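Long-range contacts in laminin subunit ALPHA-1 (Mus musculus, PDB 2JD4), which is a basement membrane protein whose LG4-5 domain pair bears cell-surface anchorage sites and binds metal ions: residues Gln66-Tyr71 with Tyr153-Ile158; Asp70-Gln75 with Thr136-Glu141. The protein carries 4 engineered substitutions. One frame throughout, in Å; residues are numbered along the deposited sequence.

Interaction 1. Residues Gln66-Tyr71 with Tyr153-Ile158; sequences QNQMDY and YRARNI. With MG (magnesium ion), chain C.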
loop_
_atom_site.group_PDB
_atom_site.type_symbol
_atom_site.label_atom_id
_atom_site.label_comp_id
_atom_site.label_asym_id
_atom_site.label_seq_id
_atom_site.Cartn_x
_atom_site.Cartn_y
_atom_site.Cartn_z
ATOM N N GLN A 66 20.517 -19.327 -10.113
ATOM C CA GLN A 66 21.082 -19.190 -8.780
ATOM C C GLN A 66 22.080 -18.028 -8.736
ATOM O O GLN A 66 22.153 -17.312 -7.740
ATOM C CB GLN A 66 21.784 -20.487 -8.366
ATOM C CG GLN A 66 22.420 -20.448 -6.982
ATOM C CD GLN A 66 21.401 -20.393 -5.857
ATOM O OE1 GLN A 66 21.764 -20.392 -4.679
ATOM N NE2 GLN A 66 20.119 -20.350 -6.212
ATOM N N ASN A 67 22.849 -17.844 -9.809
ATOM C CA ASN A 67 23.830 -16.759 -9.849
ATOM C C ASN A 67 23.230 -15.477 -10.404
ATOM O O ASN A 67 23.914 -14.457 -10.510
ATOM C CB ASN A 67 25.073 -17.147 -10.670
ATOM C CG ASN A 67 24.762 -17.432 -12.133
ATOM O OD1 ASN A 67 24.003 -16.710 -12.777
ATOM N ND2 ASN A 67 25.374 -18.482 -12.669
ATOM N N GLN A 68 21.946 -15.545 -10.753
ATOM C CA GLN A 68 21.202 -14.404 -11.279
ATOM C C GLN A 68 21.652 -13.868 -12.634
ATOM O O GLN A 68 21.276 -12.760 -13.013
ATOM C CB GLN A 68 21.199 -13.264 -10.254
ATOM C CG GLN A 68 20.391 -13.576 -8.999
ATOM C CD GLN A 68 20.073 -12.336 -8.189
ATOM O OE1 GLN A 68 19.583 -11.350 -8.725
ATOM N NE2 GLN A 68 20.342 -12.382 -6.889
ATOM N N MET A 69 22.438 -14.652 -13.367
ATOM C CA MET A 69 22.912 -14.238 -14.685
ATOM C C MET A 69 21.798 -14.390 -15.716
ATOM O O MET A 69 21.841 -13.785 -16.786
ATOM C CB MET A 69 24.134 -15.068 -15.090
ATOM C CG MET A 69 25.399 -14.245 -15.291
ATOM S SD MET A 69 25.699 -13.046 -13.969
ATOM C CE MET A 69 26.454 -14.094 -12.701
ATOM N N ASP A 70 20.806 -15.216 -15.382
ATOM C CA ASP A 70 19.637 -15.443 -16.229
ATOM C C ASP A 70 18.429 -15.065 -15.373
ATOM O O ASP A 70 18.415 -15.347 -14.177
ATOM C CB ASP A 70 19.509 -16.924 -16.615
ATOM C CG ASP A 70 20.499 -17.348 -17.683
ATOM O OD1 ASP A 70 21.710 -17.114 -17.494
ATOM O OD2 ASP A 70 20.054 -17.924 -18.705
ATOM N N TYR A 71 17.423 -14.430 -15.971
ATOM C CA TYR A 71 16.223 -14.062 -15.216
ATOM C C TYR A 71 15.075 -13.647 -16.116
ATOM O O TYR A 71 15.252 -13.440 -17.312
ATOM C CB TYR A 71 16.531 -12.925 -14.227
ATOM C CG TYR A 71 16.897 -11.610 -14.886
ATOM C CD1 TYR A 71 15.930 -10.834 -15.525
ATOM C CD2 TYR A 71 18.219 -11.161 -14.905
ATOM C CE1 TYR A 71 16.269 -9.645 -16.176
ATOM C CE2 TYR A 71 18.569 -9.972 -15.556
ATOM C CZ TYR A 71 17.590 -9.224 -16.189
ATOM O OH TYR A 71 17.926 -8.071 -16.854
ATOM N N TYR A 153 16.192 -12.126 0.212
ATOM C CA TYR A 153 16.665 -12.125 -1.174
ATOM C C TYR A 153 17.096 -10.743 -1.678
ATOM O O TYR A 153 16.470 -9.737 -1.358
ATOM C CB TYR A 153 15.561 -12.681 -2.085
ATOM C CG TYR A 153 16.039 -13.142 -3.439
ATOM C CD1 TYR A 153 16.754 -14.330 -3.579
ATOM C CD2 TYR A 153 15.785 -12.385 -4.581
ATOM C CE1 TYR A 153 17.205 -14.754 -4.823
ATOM C CE2 TYR A 153 16.231 -12.798 -5.831
ATOM C CZ TYR A 153 16.940 -13.983 -5.944
ATOM O OH TYR A 153 17.382 -14.394 -7.178
ATOM N N ARG A 154 18.166 -10.711 -2.469
ATOM C CA ARG A 154 18.692 -9.470 -3.051
ATOM C C ARG A 154 18.673 -9.628 -4.565
ATOM O O ARG A 154 19.629 -10.137 -5.135
ATOM C CB ARG A 154 20.145 -9.232 -2.614
ATOM C CG ARG A 154 20.364 -8.862 -1.152
ATOM C CD ARG A 154 19.776 -7.503 -0.826
ATOM N NE ARG A 154 18.513 -7.619 -0.105
ATOM C CZ ARG A 154 18.413 -8.085 1.135
ATOM N NH1 ARG A 154 19.503 -8.471 1.786
ATOM N NH2 ARG A 154 17.228 -8.168 1.723
ATOM N N ALA A 155 17.595 -9.208 -5.224
ATOM C CA ALA A 155 17.505 -9.353 -6.674
ATOM C C ALA A 155 18.361 -8.310 -7.391
ATOM O O ALA A 155 18.248 -7.116 -7.123
ATOM C CB ALA A 155 16.048 -9.238 -7.130
ATOM N N ARG A 156 19.202 -8.769 -8.316
ATOM C CA ARG A 156 20.081 -7.874 -9.059
ATOM C C ARG A 156 19.639 -7.650 -10.507
ATOM O O ARG A 156 19.047 -8.523 -11.142
ATOM C CB ARG A 156 21.522 -8.419 -9.046
ATOM C CG ARG A 156 22.093 -8.667 -7.649
ATOM C CD ARG A 156 23.608 -8.857 -7.668
ATOM N NE ARG A 156 24.028 -10.016 -8.453
ATOM C CZ ARG A 156 24.020 -11.274 -8.019
ATOM N NH1 ARG A 156 23.616 -11.562 -6.789
ATOM N NH2 ARG A 156 24.414 -12.253 -8.824
ATOM N N ASN A 157 19.931 -6.455 -11.011
ATOM C CA ASN A 157 19.624 -6.064 -12.381
ATOM C C ASN A 157 18.173 -6.080 -12.872
ATOM O O ASN A 157 17.914 -6.403 -14.031
ATOM C CB ASN A 157 20.510 -6.856 -13.351
ATOM C CG ASN A 157 21.998 -6.594 -13.123
ATOM O OD1 ASN A 157 22.431 -5.444 -13.014
ATOM N ND2 ASN A 157 22.782 -7.659 -13.050
ATOM N N ILE A 158 17.227 -5.740 -11.998
ATOM C CA ILE A 158 15.833 -5.648 -12.413
ATOM C C ILE A 158 15.274 -4.313 -11.915
ATOM O O ILE A 158 14.060 -4.112 -11.840
ATOM C CB ILE A 158 14.954 -6.840 -11.902
ATOM C CG1 ILE A 158 14.754 -6.773 -10.387
ATOM C CG2 ILE A 158 15.604 -8.162 -12.298
ATOM C CD1 ILE A 158 13.853 -7.889 -9.860
HETATM MG MG MG C . 21.047 -18.817 -20.533
HETATM O O HOH W 1 18.071 -11.213 -11.360
HETATM O O HOH W 2 22.009 -10.180 -13.429
HETATM O O HOH W 3 23.028 -18.446 -19.341
HETATM O O HOH W 4 22.092 -19.444 -22.417
#
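Gln68 and Arg156 bring the two loops nearest, their CA atoms 7.0 Å apart, and neither segment pairs with the other as a strand, so the backbone of 153-158 is met by a side chain instead. That side chain is Gln68, extended beyond CG, and its amide uses both polar atoms on the facing main chain. Arg156 N donates to Gln68 OE1 at 2.6 Å, arriving in the carbonyl plane on a lone pair with an N-H...O angle of 169°. Gln68 NE2 donates in turn to Arg154 O at 2.9 Å; this acceptor lies almost in the amide plane, whereas the donor is tilted from the plane of the Arg154 carbonyl. With CG anti to its carbonyl carbon (chi1 -68°), the extended side chain runs toward the other loop. Tyr153 approaches the amide from the opposite direction, its OH 3.5 Å from Gln68 CD and hydrogen-bonded to Tyr62. Arg156, bent at chi3, crosses the glutamine at about a right angle and turns one face of its guanidinium to Gln68 CB and CD, its plane tilted 33° from the amide and CD offset toward the rim. Its NH2 ends 2.8 Å from Asn67 O, near the guanidinium plane, but at an angle too poor for a hydrogen bond. Farther along, Ile158 CG2 makes a CH-pi contact over one face of the Tyr71 ring, 4.3 Å from the centroid, while the Tyr71 hydroxyl is hydrogen-bonded to Arg91. Two waters complete the join: one donates to both Gln68 OE1 and Arg156 O, the other donates to Gln68 O and accepts from Asn157 ND2. Gripped at both ends, the buried amide has its flip state set, so one neutral side chain satisfies a main-chain N-H and a main-chain carbonyl of the facing loop.

Interaction 2. Residues Asp70-Gln75 with Thr136-Glu141; sequences DYATLQ and TTLDVE. With MG (magnesium ion), chain C.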
loop_
_atom_site.group_PDB
_atom_site.type_symbol
_atom_site.label_atom_id
_atom_site.label_comp_id
_atom_site.label_asym_id
_atom_site.label_seq_id
_atom_site.Cartn_x
_atom_site.Cartn_y
_atom_site.Cartn_z
ATOM N N ASP A 70 20.806 -15.216 -15.382
ATOM C CA ASP A 70 19.637 -15.443 -16.229
ATOM C C ASP A 70 18.429 -15.065 -15.373
ATOM O O ASP A 70 18.415 -15.347 -14.177
ATOM C CB ASP A 70 19.509 -16.924 -16.615
ATOM C CG ASP A 70 20.499 -17.348 -17.683
ATOM O OD1 ASP A 70 21.710 -17.114 -17.494
ATOM O OD2 ASP A 70 20.054 -17.924 -18.705
ATOM N N TYR A 71 17.423 -14.430 -15.971
ATOM C CA TYR A 71 16.223 -14.062 -15.216
ATOM C C TYR A 71 15.075 -13.647 -16.116
ATOM O O TYR A 71 15.252 -13.440 -17.312
ATOM C CB TYR A 71 16.531 -12.925 -14.227
ATOM C CG TYR A 71 16.897 -11.610 -14.886
ATOM C CD1 TYR A 71 15.930 -10.834 -15.525
ATOM C CD2 TYR A 71 18.219 -11.161 -14.905
ATOM C CE1 TYR A 71 16.269 -9.645 -16.176
ATOM C CE2 TYR A 71 18.569 -9.972 -15.556
ATOM C CZ TYR A 71 17.590 -9.224 -16.189
ATOM O OH TYR A 71 17.926 -8.071 -16.854
ATOM N N ALA A 72 13.889 -13.549 -15.522
ATOM C CA ALA A 72 12.684 -13.119 -16.221
ATOM C C ALA A 72 11.782 -12.509 -15.153
ATOM O O ALA A 72 11.632 -13.080 -14.071
ATOM C CB ALA A 72 11.992 -14.299 -16.886
ATOM N N THR A 73 11.188 -11.357 -15.449
ATOM C CA THR A 73 10.323 -10.692 -14.481
ATOM C C THR A 73 9.231 -9.843 -15.130
ATOM O O THR A 73 9.349 -9.424 -16.289
ATOM C CB THR A 73 11.164 -9.793 -13.532
ATOM O OG1 THR A 73 10.314 -9.175 -12.560
ATOM C CG2 THR A 73 11.887 -8.708 -14.325
ATOM N N LEU A 74 8.149 -9.634 -14.384
ATOM C CA LEU A 74 7.025 -8.809 -14.814
ATOM C C LEU A 74 6.809 -7.833 -13.663
ATOM O O LEU A 74 6.549 -8.246 -12.525
ATOM C CB LEU A 74 5.758 -9.649 -15.029
ATOM C CG LEU A 74 4.486 -8.842 -15.346
ATOM C CD1 LEU A 74 4.621 -8.187 -16.715
ATOM C CD2 LEU A 74 3.256 -9.738 -15.319
ATOM N N GLN A 75 6.935 -6.543 -13.955
ATOM C CA GLN A 75 6.781 -5.496 -12.945
ATOM C C GLN A 75 5.815 -4.418 -13.408
ATOM O O GLN A 75 5.643 -4.196 -14.607
ATOM C CB GLN A 75 8.142 -4.848 -12.654
ATOM C CG GLN A 75 9.193 -5.792 -12.102
ATOM C CD GLN A 75 10.614 -5.278 -12.318
ATOM O OE1 GLN A 75 11.027 -5.047 -13.451
ATOM N NE2 GLN A 75 11.362 -5.102 -11.233
ATOM N N THR A 136 20.955 -18.573 -26.057
ATOM C CA THR A 136 19.714 -19.121 -26.592
ATOM C C THR A 136 18.778 -19.742 -25.562
ATOM O O THR A 136 17.670 -20.138 -25.905
ATOM C CB THR A 136 19.997 -20.197 -27.665
ATOM O OG1 THR A 136 20.579 -21.351 -27.045
ATOM C CG2 THR A 136 20.953 -19.661 -28.714
ATOM N N THR A 137 19.203 -19.829 -24.309
ATOM C CA THR A 137 18.347 -20.440 -23.299
ATOM C C THR A 137 18.149 -19.635 -22.016
ATOM O O THR A 137 19.061 -18.948 -21.549
ATOM C CB THR A 137 18.874 -21.843 -22.903
ATOM O OG1 THR A 137 20.156 -21.723 -22.267
ATOM C CG2 THR A 137 19.002 -22.732 -24.133
ATOM N N LEU A 138 16.939 -19.720 -21.465
ATOM C CA LEU A 138 16.614 -19.060 -20.204
ATOM C C LEU A 138 16.840 -20.150 -19.170
ATOM O O LEU A 138 16.024 -21.062 -19.031
ATOM C CB LEU A 138 15.147 -18.608 -20.170
ATOM C CG LEU A 138 14.619 -18.095 -18.820
ATOM C CD1 LEU A 138 15.341 -16.800 -18.422
ATOM C CD2 LEU A 138 13.110 -17.854 -18.918
ATOM N N ASP A 139 17.964 -20.062 -18.468
ATOM C CA ASP A 139 18.340 -21.043 -17.458
ATOM C C ASP A 139 18.100 -20.489 -16.061
ATOM O O ASP A 139 18.864 -19.642 -15.587
ATOM C CB ASP A 139 19.819 -21.398 -17.627
ATOM C CG ASP A 139 20.163 -21.773 -19.055
ATOM O OD1 ASP A 139 19.791 -22.886 -19.479
ATOM O OD2 ASP A 139 20.792 -20.949 -19.758
ATOM N N VAL A 140 17.054 -20.976 -15.397
ATOM C CA VAL A 140 16.725 -20.496 -14.058
ATOM C C VAL A 140 16.312 -21.613 -13.102
ATOM O O VAL A 140 15.978 -22.715 -13.537
ATOM C CB VAL A 140 15.570 -19.470 -14.113
ATOM C CG1 VAL A 140 15.950 -18.307 -15.024
ATOM C CG2 VAL A 140 14.306 -20.145 -14.621
ATOM N N GLU A 141 16.333 -21.310 -11.805
ATOM C CA GLU A 141 15.947 -22.266 -10.768
ATOM C C GLU A 141 14.483 -22.657 -10.930
ATOM O O GLU A 141 13.673 -21.853 -11.391
ATOM C CB GLU A 141 16.149 -21.654 -9.381
ATOM C CG GLU A 141 17.591 -21.466 -8.978
ATOM C CD GLU A 141 18.302 -22.781 -8.748
ATOM O OE1 GLU A 141 18.511 -23.533 -9.726
ATOM O OE2 GLU A 141 18.646 -23.064 -7.581
HETATM MG MG MG C . 21.047 -18.817 -20.533
HETATM O O HOH W 3 23.028 -18.446 -19.341
HETATM O O HOH W 4 22.092 -19.444 -22.417
#
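The magnesium site of the first of the two laminin G domains in this fragment (LG4) is assembled where Asp70, in the loop just before strand 71-77, meets the loop 136-141. Asp70 OD2, Thr137 O and Asp139 OD2 all bind the ion, the first at 2.3 Å; two waters and Leu87 O complete six ligands. Asp70 OD2 has a second task, accepting from Asp139 N at 3.0 Å with an N-H...O angle of 168°, the donor standing above the carboxylate plane. The other oxygen, OD1, accepts a hydrogen bond from a metal-bound water at 2.6 Å. Asp139 is steadied from within its own loop: Thr137 OG1, set between its backbone N and carbonyl carbon (chi1 65°), donates to Asp139 OD2 at 2.7 Å and accepts from the second water. The metal probably offsets the repulsion between the two carboxylates, whose OD2 atoms lie 3.3 Å apart. Beside the metal site the contact turns apolar, with Leu138 CD2 4.2 Å from Ala72 CB and Val140 CG1 against the backbone of Asp70. Two aspartates, two main-chain carbonyls and waters around one ion, at the rim of a beta-sandwich, are characteristic of the laminin G-like cation site, which usually holds calcium.

How the interactions relate
Interactions 1 and 2 start from the same stretch of chain and share Asp70 and Tyr71, their centres about 9 Å apart. The segment 66-71 thus faces two ways: Gln68 engages the loop 153-158, while Asp70, two residues on, reaches the magnesium ion and the loop 136-141. Tyr71 begins the strand that follows. Farther along that strand the two contacts meet again, where Gln75 NE2 lies 2.9 Å from Ile158 O, a probable hydrogen bond, and Thr73 CG2 packs 4.3 Å from Ile158 CG2. Asp70 brings the magnesium ion into both contacts, but interaction 2 adds the ligands Thr137 O and Asp139 OD2; interaction 1 joins the loop leading into the strand to 153-158 by the Gln68 amide, bridging waters and side-chain packing.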